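Local coordinates for HD domain protein (Enterococcus faecalis, PDB 4LRL), which probably hydrolyses deoxyribonucleoside triphosphates such as dGTP to the deoxynucleoside and triphosphate, under allosteric control by bound nucleotides, at residues Asn152-Pro164 with Asp178-Gln190. Numbering follows the deposited sequence. Where two conformers were deposited one is given.
Sequences NHEAITVQIITSP and DFPEKVASVITKQ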
loop_
_atom_site.group_PDB
_atom_site.type_symbol
_atom_site.label_atom_id
_atom_site.label_comp_id
_atom_site.label_asym_id
_atom_site.label_seq_id
_atom_site.Cartn_x
_atom_site.Cartn_y
_atom_site.Cartn_z
ATOM N N ASN C 152 -37.686 -10.126 -0.904
ATOM C CA ASN C 152 -36.776 -10.344 -2.027
ATOM C C ASN C 152 -36.279 -8.983 -2.503
ATOM O O ASN C 152 -37.073 -8.149 -2.943
ATOM C CB ASN C 152 -37.490 -11.104 -3.158
ATOM C CG ASN C 152 -36.610 -11.303 -4.387
ATOM O OD1 ASN C 152 -36.053 -10.355 -4.934
ATOM N ND2 ASN C 152 -36.494 -12.543 -4.831
ATOM N N HIS C 153 -34.973 -8.758 -2.406
ATOM C CA HIS C 153 -34.418 -7.419 -2.602
ATOM C C HIS C 153 -34.448 -6.954 -4.069
ATOM O O HIS C 153 -34.631 -5.759 -4.343
ATOM C CB HIS C 153 -33.016 -7.302 -1.989
ATOM C CG HIS C 153 -31.970 -8.100 -2.704
ATOM N ND1 HIS C 153 -31.724 -9.429 -2.430
ATOM C CD2 HIS C 153 -31.097 -7.751 -3.679
ATOM C CE1 HIS C 153 -30.748 -9.865 -3.206
ATOM N NE2 HIS C 153 -30.350 -8.865 -3.973
ATOM N N GLU C 154 -34.278 -7.893 -5.001
ATOM C CA GLU C 154 -34.438 -7.572 -6.416
ATOM C C GLU C 154 -35.879 -7.133 -6.722
ATOM O O GLU C 154 -36.087 -6.099 -7.361
ATOM C CB GLU C 154 -34.001 -8.724 -7.325
ATOM C CG GLU C 154 -34.167 -8.363 -8.805
ATOM C CD GLU C 154 -33.551 -9.354 -9.769
ATOM O OE1 GLU C 154 -32.299 -9.420 -9.843
ATOM O OE2 GLU C 154 -34.330 -10.037 -10.473
ATOM N N ALA C 155 -36.867 -7.896 -6.247
ATOM C CA ALA C 155 -38.267 -7.495 -6.397
ATOM C C ALA C 155 -38.504 -6.086 -5.838
ATOM O O ALA C 155 -39.161 -5.268 -6.472
ATOM C CB ALA C 155 -39.210 -8.509 -5.739
ATOM N N ILE C 156 -37.943 -5.808 -4.665
ATOM C CA ILE C 156 -38.113 -4.511 -4.012
ATOM C C ILE C 156 -37.399 -3.381 -4.751
ATOM O O ILE C 156 -37.939 -2.280 -4.871
ATOM C CB ILE C 156 -37.707 -4.572 -2.532
ATOM C CG1 ILE C 156 -38.716 -5.439 -1.773
ATOM C CG2 ILE C 156 -37.643 -3.174 -1.927
ATOM C CD1 ILE C 156 -38.147 -6.130 -0.562
ATOM N N THR C 157 -36.198 -3.662 -5.252
ATOM C CA THR C 157 -35.480 -2.732 -6.109
ATOM C C THR C 157 -36.357 -2.297 -7.283
ATOM O O THR C 157 -36.503 -1.099 -7.530
ATOM C CB THR C 157 -34.166 -3.345 -6.640
ATOM O OG1 THR C 157 -33.296 -3.606 -5.541
ATOM C CG2 THR C 157 -33.462 -2.390 -7.592
ATOM N N VAL C 158 -36.939 -3.272 -7.984
ATOM C CA VAL C 158 -37.798 -3.002 -9.132
ATOM C C VAL C 158 -39.003 -2.179 -8.693
ATOM O O VAL C 158 -39.386 -1.226 -9.374
ATOM C CB VAL C 158 -38.244 -4.316 -9.841
ATOM C CG1 VAL C 158 -39.348 -4.050 -10.879
ATOM C CG2 VAL C 158 -37.045 -5.002 -10.481
ATOM N N GLN C 159 -39.580 -2.545 -7.551
ATOM C CA GLN C 159 -40.668 -1.780 -6.942
ATOM C C GLN C 159 -40.297 -0.311 -6.730
ATOM O O GLN C 159 -41.066 0.575 -7.086
ATOM C CB GLN C 159 -41.068 -2.382 -5.593
ATOM C CG GLN C 159 -41.996 -3.574 -5.659
ATOM C CD GLN C 159 -42.425 -4.037 -4.277
ATOM O OE1 GLN C 159 -42.695 -3.225 -3.387
ATOM N NE2 GLN C 159 -42.490 -5.351 -4.089
ATOM N N ILE C 160 -39.123 -0.064 -6.150
ATOM C CA ILE C 160 -38.689 1.297 -5.829
ATOM C C ILE C 160 -38.518 2.126 -7.104
ATOM O O ILE C 160 -38.802 3.332 -7.139
ATOM C CB ILE C 160 -37.374 1.281 -5.018
ATOM C CG1 ILE C 160 -37.620 0.683 -3.627
ATOM C CG2 ILE C 160 -36.767 2.691 -4.916
ATOM C CD1 ILE C 160 -36.379 0.146 -2.969
ATOM N N ILE C 161 -38.066 1.457 -8.151
ATOM C CA ILE C 161 -37.831 2.099 -9.424
ATOM C C ILE C 161 -39.147 2.387 -10.130
ATOM O O ILE C 161 -39.302 3.442 -10.737
ATOM C CB ILE C 161 -36.914 1.236 -10.316
ATOM C CG1 ILE C 161 -35.489 1.238 -9.757
ATOM C CG2 ILE C 161 -36.942 1.728 -11.771
ATOM C CD1 ILE C 161 -34.584 0.184 -10.359
ATOM N N THR C 162 -40.092 1.457 -10.026
ATOM C CA THR C 162 -41.336 1.535 -10.793
ATOM C C THR C 162 -42.553 2.061 -10.007
ATOM O O THR C 162 -43.626 2.230 -10.580
ATOM C CB THR C 162 -41.668 0.174 -11.456
ATOM O OG1 THR C 162 -41.849 -0.820 -10.446
ATOM C CG2 THR C 162 -40.535 -0.271 -12.389
ATOM N N SER C 163 -42.382 2.336 -8.713
ATOM C CA SER C 163 -43.492 2.816 -7.867
ATOM C C SER C 163 -43.493 4.336 -7.712
ATOM O O SER C 163 -42.507 4.920 -7.256
ATOM C CB SER C 163 -43.492 2.160 -6.479
ATOM O OG SER C 163 -43.490 0.746 -6.569
ATOM N N PRO C 164 -44.617 4.976 -8.081
ATOM C CA PRO C 164 -44.772 6.424 -8.076
ATOM C C PRO C 164 -44.584 7.059 -6.703
ATOM O O PRO C 164 -44.224 8.229 -6.621
ATOM C CB PRO C 164 -46.211 6.618 -8.550
ATOM C CG PRO C 164 -46.496 5.404 -9.367
ATOM C CD PRO C 164 -45.807 4.304 -8.629
ATOM N N ASP C 178 -41.262 6.210 -19.961
ATOM C CA ASP C 178 -40.881 4.800 -20.075
ATOM C C ASP C 178 -39.544 4.477 -19.408
ATOM O O ASP C 178 -39.147 3.311 -19.328
ATOM C CB ASP C 178 -40.797 4.417 -21.553
ATOM C CG ASP C 178 -39.819 5.293 -22.330
ATOM O OD1 ASP C 178 -39.247 4.810 -23.329
ATOM O OD2 ASP C 178 -39.616 6.467 -21.948
ATOM N N PHE C 179 -38.850 5.507 -18.936
ATOM C CA PHE C 179 -37.508 5.335 -18.381
ATOM C C PHE C 179 -37.439 4.440 -17.136
ATOM O O PHE C 179 -36.523 3.619 -17.030
ATOM C CB PHE C 179 -36.841 6.688 -18.120
ATOM C CG PHE C 179 -35.348 6.614 -18.028
ATOM C CD1 PHE C 179 -34.584 6.323 -19.153
ATOM C CD2 PHE C 179 -34.705 6.846 -16.820
ATOM C CE1 PHE C 179 -33.197 6.253 -19.072
ATOM C CE2 PHE C 179 -33.322 6.786 -16.726
ATOM C CZ PHE C 179 -32.562 6.485 -17.850
ATOM N N PRO C 180 -38.399 4.589 -16.195
ATOM C CA PRO C 180 -38.380 3.730 -15.006
ATOM C C PRO C 180 -38.399 2.234 -15.330
ATOM O O PRO C 180 -37.589 1.485 -14.773
ATOM C CB PRO C 180 -39.656 4.135 -14.261
ATOM C CG PRO C 180 -39.903 5.532 -14.688
ATOM C CD PRO C 180 -39.493 5.578 -16.127
ATOM N N GLU C 181 -39.295 1.818 -16.233
ATOM C CA GLU C 181 -39.407 0.420 -16.661
ATOM C C GLU C 181 -38.083 -0.057 -17.256
ATOM O O GLU C 181 -37.603 -1.150 -16.955
ATOM C CB GLU C 181 -40.556 0.270 -17.670
ATOM C CG GLU C 181 -40.738 -1.125 -18.268
ATOM C CD GLU C 181 -40.075 -1.276 -19.632
ATOM O OE1 GLU C 181 -40.039 -0.285 -20.398
ATOM O OE2 GLU C 181 -39.600 -2.390 -19.939
ATOM N N LYS C 182 -37.495 0.782 -18.104
ATOM C CA LYS C 182 -36.208 0.469 -18.731
ATOM C C LYS C 182 -35.078 0.292 -17.706
ATOM O O LYS C 182 -34.311 -0.666 -17.795
ATOM C CB LYS C 182 -35.844 1.522 -19.782
ATOM C CG LYS C 182 -36.831 1.609 -20.947
ATOM C CD LYS C 182 -36.317 2.514 -22.060
ATOM C CE LYS C 182 -37.107 2.286 -23.335
ATOM N NZ LYS C 182 -36.712 3.215 -24.440
ATOM N N VAL C 183 -34.978 1.193 -16.728
ATOM C CA VAL C 183 -33.968 1.047 -15.664
ATOM C C VAL C 183 -34.134 -0.290 -14.916
ATOM O O VAL C 183 -33.156 -0.991 -14.650
ATOM C CB VAL C 183 -33.989 2.237 -14.665
ATOM C CG1 VAL C 183 -33.063 1.980 -13.480
ATOM C CG2 VAL C 183 -33.604 3.532 -15.362
ATOM N N ALA C 184 -35.382 -0.635 -14.607
ATOM C CA ALA C 184 -35.704 -1.853 -13.877
ATOM C C ALA C 184 -35.346 -3.094 -14.684
ATOM O O ALA C 184 -34.855 -4.077 -14.125
ATOM C CB ALA C 184 -37.182 -1.865 -13.489
ATOM N N SER C 185 -35.577 -3.031 -15.998
ATOM C CA SER C 185 -35.263 -4.124 -16.921
ATOM C C SER C 185 -33.771 -4.439 -17.044
ATOM O O SER C 185 -33.405 -5.565 -17.403
ATOM C CB SER C 185 -35.848 -3.837 -18.311
ATOM O OG SER C 185 -35.153 -2.792 -18.974
ATOM N N VAL C 186 -32.917 -3.456 -16.762
ATOM C CA VAL C 186 -31.473 -3.687 -16.756
ATOM C C VAL C 186 -31.130 -4.576 -15.574
ATOM O O VAL C 186 -30.342 -5.511 -15.696
ATOM C CB VAL C 186 -30.641 -2.370 -16.677
ATOM C CG1 VAL C 186 -29.145 -2.681 -16.605
ATOM C CG2 VAL C 186 -30.916 -1.487 -17.868
ATOM N N ILE C 187 -31.743 -4.272 -14.435
ATOM C CA ILE C 187 -31.516 -5.004 -13.199
ATOM C C ILE C 187 -32.098 -6.417 -13.269
ATOM O O ILE C 187 -31.484 -7.362 -12.786
ATOM C CB ILE C 187 -32.045 -4.193 -11.978
ATOM C CG1 ILE C 187 -31.080 -3.043 -11.683
ATOM C CG2 ILE C 187 -32.175 -5.063 -10.738
ATOM C CD1 ILE C 187 -31.753 -1.782 -11.258
ATOM N N THR C 188 -33.265 -6.563 -13.891
ATOM C CA THR C 188 -33.871 -7.876 -14.055
ATOM C C THR C 188 -33.232 -8.617 -15.228
ATOM O O THR C 188 -33.554 -9.780 -15.489
ATOM C CB THR C 188 -35.400 -7.795 -14.265
ATOM O OG1 THR C 188 -35.684 -7.198 -15.535
ATOM C CG2 THR C 188 -36.059 -6.992 -13.156
ATOM N N LYS C 189 -32.340 -7.922 -15.938
ATOM C CA LYS C 189 -31.528 -8.502 -17.019
ATOM C C LYS C 189 -32.368 -8.801 -18.259
ATOM O O LYS C 189 -32.027 -9.672 -19.065
ATOM C CB LYS C 189 -30.779 -9.760 -16.546
ATOM C CG LYS C 189 -29.968 -9.569 -15.257
ATOM C CD LYS C 189 -29.359 -10.884 -14.773
ATOM C CE LYS C 189 -28.018 -11.152 -15.465
ATOM N NZ LYS C 189 -27.687 -12.606 -15.560
ATOM N N GLN C 190 -33.461 -8.064 -18.416
ATOM C CA GLN C 190 -34.352 -8.269 -19.544
ATOM C C GLN C 190 -34.147 -7.229 -20.641
ATOM O O GLN C 190 -34.595 -7.413 -21.773
ATOM C CB GLN C 190 -35.808 -8.315 -19.073
ATOM C CG GLN C 190 -36.146 -9.590 -18.295
ATOM C CD GLN C 190 -37.507 -9.534 -17.614
ATOM O OE1 GLN C 190 -37.709 -8.769 -16.670
ATOM N NE2 GLN C 190 -38.440 -10.354 -18.084
#
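Ile161 fits as a knob into the hole formed by Pro180, Val183, Ala184 and Ile187, and its two branches divide the work. With chi1 at -71° CG1 lies anti to the carbonyl carbon, which puts CG2 anti to the backbone N; CG2 reaches Pro180 O at 3.1 Å and also touches the methyl of Ala184. On the other branch CD1 lies 3.6 Å from Ile187 CD1, the two side chains meeting tip to tip; CD1 also touches Val183 CG1, where the side chains cross at about a right angle.

Ala184 faces helix 153-162, and at its small side chain the paired backbones come closest, with 5.3 Å between the CA atoms of Val158 and Ala184. Val158 CG1 and Thr162 CG2 both rest on the alanine methyl. The other branch of Val158, CG2, presses on Thr188 CG2 at 3.5 Å, the two side chains crossing nearly perpendicularly.

No hydrogen bond joins the two helices; Thr157 and Thr162 bond their hydroxyls within their own helix and meet the partner through their methyls. Thr162 OG1 sits between its own N and carbonyl carbon (chi1 61°) and donates to Val158 O, 2.7 Å away; in this rotamer CG2 touches the Ala184 methyl. Thr157 OG1 reaches His153 O from a different rotamer, with CG2 anti to the backbone N and packed on Ile187 CD1. Asn152 OD1 caps helix 153-162 through Ala155 N, and a Schellman motif with Lys189 at C-prime ends helix 179-187.

Leu172 of the intervening helix 167-175 also touches Ile161, while Ile187 and Thr157 come near the metal ligands His134 and Asp135 respectively. Two nearly antiparallel helices, 8.8 Å apart at their axes, thus form an apolar pair within the all-helical HD domain, beside its H...HD...D metal site.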